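Side-chain contacts in L-iditol 2-dehydrogenase (Clostridium scindens, PDB 4OH1), which probably oxidises L-iditol and related polyols with NAD+, as a zinc-dependent member of the medium-chain alcohol dehydrogenase family: residues D205-P208 / E209-E212; E228-A231 / E232-I235. All blocks are in the same frame, centred on the assembly; numbering follows the deposited sequence.

Interaction 1 of 2, residues D205-P208 / E209-E212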
loop_
_atom_site.group_PDB
_atom_site.type_symbol
_atom_site.label_atom_id
_atom_site.label_comp_id
_atom_site.label_asym_id
_atom_site.label_seq_id
_atom_site.Cartn_x
_atom_site.Cartn_y
_atom_site.Cartn_z
ATOM N N ASP A 205 -25.151 19.170 0.755
ATOM C CA ASP A 205 -26.074 19.164 1.904
ATOM C C ASP A 205 -27.437 19.689 1.474
ATOM O O ASP A 205 -27.532 20.211 0.381
ATOM C CB ASP A 205 -25.498 20.038 3.041
ATOM C CG ASP A 205 -26.106 19.731 4.410
ATOM O OD1 ASP A 205 -27.205 20.261 4.761
ATOM O OD2 ASP A 205 -25.487 18.973 5.190
ATOM N N ILE A 206 -28.474 19.608 2.333
ATOM C CA ILE A 206 -29.806 20.268 2.090
ATOM C C ILE A 206 -29.846 21.746 2.498
ATOM O O ILE A 206 -30.547 22.610 1.926
ATOM C CB ILE A 206 -30.906 19.621 2.923
ATOM C CG1 ILE A 206 -30.858 18.098 2.824
ATOM C CG2 ILE A 206 -32.262 20.104 2.451
ATOM C CD1 ILE A 206 -30.681 17.609 1.393
ATOM N N VAL A 207 -29.112 22.032 3.541
ATOM C CA VAL A 207 -29.265 23.284 4.224
ATOM C C VAL A 207 -28.294 24.307 3.655
ATOM O O VAL A 207 -27.116 24.082 3.650
ATOM C CB VAL A 207 -29.007 23.046 5.724
ATOM C CG1 VAL A 207 -29.103 24.353 6.544
ATOM C CG2 VAL A 207 -29.959 21.921 6.240
ATOM N N PRO A 208 -28.781 25.460 3.217
ATOM C CA PRO A 208 -27.873 26.430 2.588
ATOM C C PRO A 208 -26.838 27.153 3.483
ATOM O O PRO A 208 -25.742 27.539 3.008
ATOM C CB PRO A 208 -28.843 27.445 1.971
ATOM C CG PRO A 208 -30.111 26.593 1.684
ATOM C CD PRO A 208 -30.193 25.641 2.815
ATOM N N GLU A 209 -27.158 27.365 4.754
ATOM C CA GLU A 209 -26.200 27.999 5.669
ATOM C C GLU A 209 -24.965 27.097 5.833
ATOM O O GLU A 209 -23.819 27.534 6.087
ATOM C CB GLU A 209 -26.863 28.189 7.023
ATOM C CG GLU A 209 -26.716 29.557 7.607
ATOM C CD GLU A 209 -27.476 29.693 8.915
ATOM O OE1 GLU A 209 -28.167 28.734 9.356
ATOM O OE2 GLU A 209 -27.380 30.775 9.513
ATOM N N LYS A 210 -25.232 25.809 5.747
ATOM C CA LYS A 210 -24.191 24.837 5.903
ATOM C C LYS A 210 -23.357 24.775 4.648
ATOM O O LYS A 210 -22.184 24.508 4.722
ATOM C CB LYS A 210 -24.801 23.485 6.220
ATOM C CG LYS A 210 -25.643 23.528 7.490
ATOM C CD LYS A 210 -25.918 22.153 7.953
ATOM C CE LYS A 210 -26.732 22.154 9.208
ATOM N NZ LYS A 210 -27.179 20.760 9.409
ATOM N N LEU A 211 -23.948 25.043 3.491
ATOM C CA LEU A 211 -23.156 25.083 2.297
ATOM C C LEU A 211 -22.210 26.279 2.386
ATOM O O LEU A 211 -21.036 26.179 2.020
ATOM C CB LEU A 211 -24.038 25.107 1.056
ATOM C CG LEU A 211 -24.956 23.889 0.883
ATOM C CD1 LEU A 211 -25.853 24.061 -0.312
ATOM C CD2 LEU A 211 -24.217 22.549 0.764
ATOM N N GLU A 212 -22.661 27.391 2.936
ATOM C CA GLU A 212 -21.745 28.516 3.083
ATOM C C GLU A 212 -20.571 28.156 4.017
ATOM O O GLU A 212 -19.421 28.554 3.825
ATOM C CB GLU A 212 -22.461 29.723 3.618
ATOM C CG GLU A 212 -22.070 30.994 2.912
ATOM C CD GLU A 212 -22.664 32.247 3.590
ATOM O OE1 GLU A 212 -23.837 32.598 3.300
ATOM O OE2 GLU A 212 -21.958 32.880 4.419
HETATM O O HOH W 1 -28.035 19.461 7.011
#

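Interaction 2 of 2, residues E228-A231 / E232-I235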
loop_
_atom_site.group_PDB
_atom_site.type_symbol
_atom_site.label_atom_id
_atom_site.label_comp_id
_atom_site.label_asym_id
_atom_site.label_seq_id
_atom_site.Cartn_x
_atom_site.Cartn_y
_atom_site.Cartn_z
ATOM N N GLU A 228 -32.619 18.628 -8.081
ATOM C CA GLU A 228 -32.416 17.618 -9.113
ATOM C C GLU A 228 -31.395 18.097 -10.150
ATOM O O GLU A 228 -31.163 19.283 -10.280
ATOM C CB GLU A 228 -33.736 17.194 -9.752
ATOM C CG GLU A 228 -34.465 18.279 -10.438
ATOM C CD GLU A 228 -35.217 17.730 -11.617
ATOM O OE1 GLU A 228 -34.550 17.310 -12.587
ATOM O OE2 GLU A 228 -36.464 17.692 -11.570
ATOM N N GLY A 229 -30.781 17.152 -10.859
ATOM C CA GLY A 229 -29.635 17.430 -11.705
ATOM C C GLY A 229 -28.298 17.640 -10.984
ATOM O O GLY A 229 -27.282 17.958 -11.622
ATOM N N VAL A 230 -28.274 17.466 -9.663
ATOM C CA VAL A 230 -27.108 17.865 -8.902
ATOM C C VAL A 230 -25.895 17.041 -9.254
ATOM O O VAL A 230 -24.793 17.552 -9.333
ATOM C CB VAL A 230 -27.377 17.895 -7.406
ATOM C CG1 VAL A 230 -27.689 16.480 -6.835
ATOM C CG2 VAL A 230 -26.191 18.549 -6.702
ATOM N N ALA A 231 -26.095 15.772 -9.535
ATOM C CA ALA A 231 -24.977 14.956 -9.915
ATOM C C ALA A 231 -24.236 15.530 -11.131
ATOM O O ALA A 231 -23.002 15.621 -11.124
ATOM C CB ALA A 231 -25.426 13.570 -10.202
ATOM N N GLU A 232 -24.975 15.928 -12.168
ATOM C CA GLU A 232 -24.340 16.356 -13.389
ATOM C C GLU A 232 -23.717 17.682 -13.191
ATOM O O GLU A 232 -22.627 17.874 -13.689
ATOM C CB GLU A 232 -25.303 16.379 -14.605
ATOM C CG GLU A 232 -25.704 14.977 -15.061
ATOM C CD GLU A 232 -26.888 14.355 -14.242
ATOM O OE1 GLU A 232 -27.165 14.737 -13.047
ATOM O OE2 GLU A 232 -27.568 13.478 -14.845
ATOM N N ARG A 233 -24.351 18.604 -12.461
ATOM C CA ARG A 233 -23.635 19.859 -12.157
ATOM C C ARG A 233 -22.306 19.533 -11.472
ATOM O O ARG A 233 -21.260 20.024 -11.872
ATOM C CB ARG A 233 -24.442 20.793 -11.275
ATOM C CG ARG A 233 -25.735 21.213 -11.901
ATOM C CD ARG A 233 -26.415 22.394 -11.152
ATOM N NE ARG A 233 -27.243 22.011 -9.997
ATOM C CZ ARG A 233 -28.411 21.355 -10.062
ATOM N NH1 ARG A 233 -28.919 20.946 -11.232
ATOM N NH2 ARG A 233 -29.075 21.080 -8.937
ATOM N N ALA A 234 -22.338 18.639 -10.485
ATOM C CA ALA A 234 -21.142 18.345 -9.724
ATOM C C ALA A 234 -20.071 17.743 -10.597
ATOM O O ALA A 234 -18.902 18.059 -10.458
ATOM C CB ALA A 234 -21.444 17.407 -8.541
ATOM N N ILE A 235 -20.458 16.889 -11.522
ATOM C CA ILE A 235 -19.475 16.244 -12.367
ATOM C C ILE A 235 -18.892 17.283 -13.355
ATOM O O ILE A 235 -17.654 17.352 -13.569
ATOM C CB ILE A 235 -20.102 15.061 -13.082
ATOM C CG1 ILE A 235 -20.287 13.927 -12.082
ATOM C CG2 ILE A 235 -19.238 14.605 -14.221
ATOM C CD1 ILE A 235 -21.426 13.034 -12.516
#

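Interaction 1 of 2, residues D205-P208 / E209-E212
Val207 and Lys210 carry the apolar part of this local contact. The isopropyl group meets the flank of the lysine chain, CG1 of Val207 lying 3.7 Å from CG of Lys210. The lysine chain, extended past CG, passes the valine at a slant and carries NZ beyond it. Separately, CD2 of Leu211 reaches back to within 3.6 Å of CB of Asp205.

Polar contacts centre on the Asp205 carboxylate. OD1 uses its anti lone pair for a nearly straight bond from Val207 N (2.9 Å, 170°), closing an Asx turn; CG is swung opposite the aspartate's own N (chi1 -160°). Asp205 OD1 and Lys210 NZ do not meet directly, being 4.7 Å apart. One water bridges them: it accepts from Lys210 NZ at 2.9 Å and donates to Asp205 OD1 at 2.5 Å. NZ also binds Lys340 O. OD2 is held by Ala182 N.

Backbone bonds begin the helix. Val207, its N-cap residue, offers O to the N-H groups of Lys210 and Leu211, both weakly, before Glu212 N reaches Pro208 O at 3.1 Å.

Such a turn from a beta strand into a helix, with an acidic residue beside the glycine-rich loop, is typical of the Rossmann fold. In NAD-dependent relatives this acidic residue commonly binds the adenosine ribose, a role consistent with the position of Asp205.

Interaction 2 of 2, residues E228-A231 / E232-I235
The Arg233 guanidinium and the backbone of Glu228 to Val230 form the flat-group contact. Over one face lie Val230 CA, 3.8 Å above the plane and offset toward its rim, and Gly229 C. At the edge, Glu228 O sits 8° out of the guanidinium plane and is gripped end-on: Arg233 NH1 approaches it at 3.0 Å and NH2 at 3.1 Å. The two donors differ at the carbonyl, since NH1 is tilted only modestly from its plane while NH2 stands well above it. A bend in the arginine chain (chi3 -84°) folds the group back over the helix start, where NH2 also forms a salt bridge with Glu227.

Smaller contacts follow the helix. Glu232, bent at chi2, brings OE1 to 3.5 Å from Ala231 CB, and CD1 of Ile235 lies 3.3 Å from Ala231 O.

Among backbone bonds, Arg233 N to Gly229 O is nearly straight (3.1 Å, 173°), whereas Glu232 N makes a weak bond to the same oxygen. Ala234 N to Val230 O, at 2.9 Å, continues the series. Gly229 is thus the N-cap residue, and the arrangement is that of a helix N terminus in a Rossmann domain, with Val230 and Ala234 packed on Phe204 and Leu223 of the parallel sheet.

Along the chain the two contacts come in series, neither nesting nor crossing. Strand 200-205 ends in interaction 1, which closes the short turn into helix 208-216; that helix carries the chain back to strand 221-224, which runs parallel to 200-205, and interaction 2 forms the entry to helix 230-238. Each therefore marks a strand-to-helix turn in the same Rossmann domain. Their centres are 16 Å apart and their nearest atoms about 7 Å, so they do not touch. Strand 221-224 and the loop after it link them: Asp205 makes backbone bonds to Leu223 and Ser225, Ile206 touches Ser225 and Ala226, and helix 230-238 packs on Leu223 as well as on Leu257 of helix 252-261.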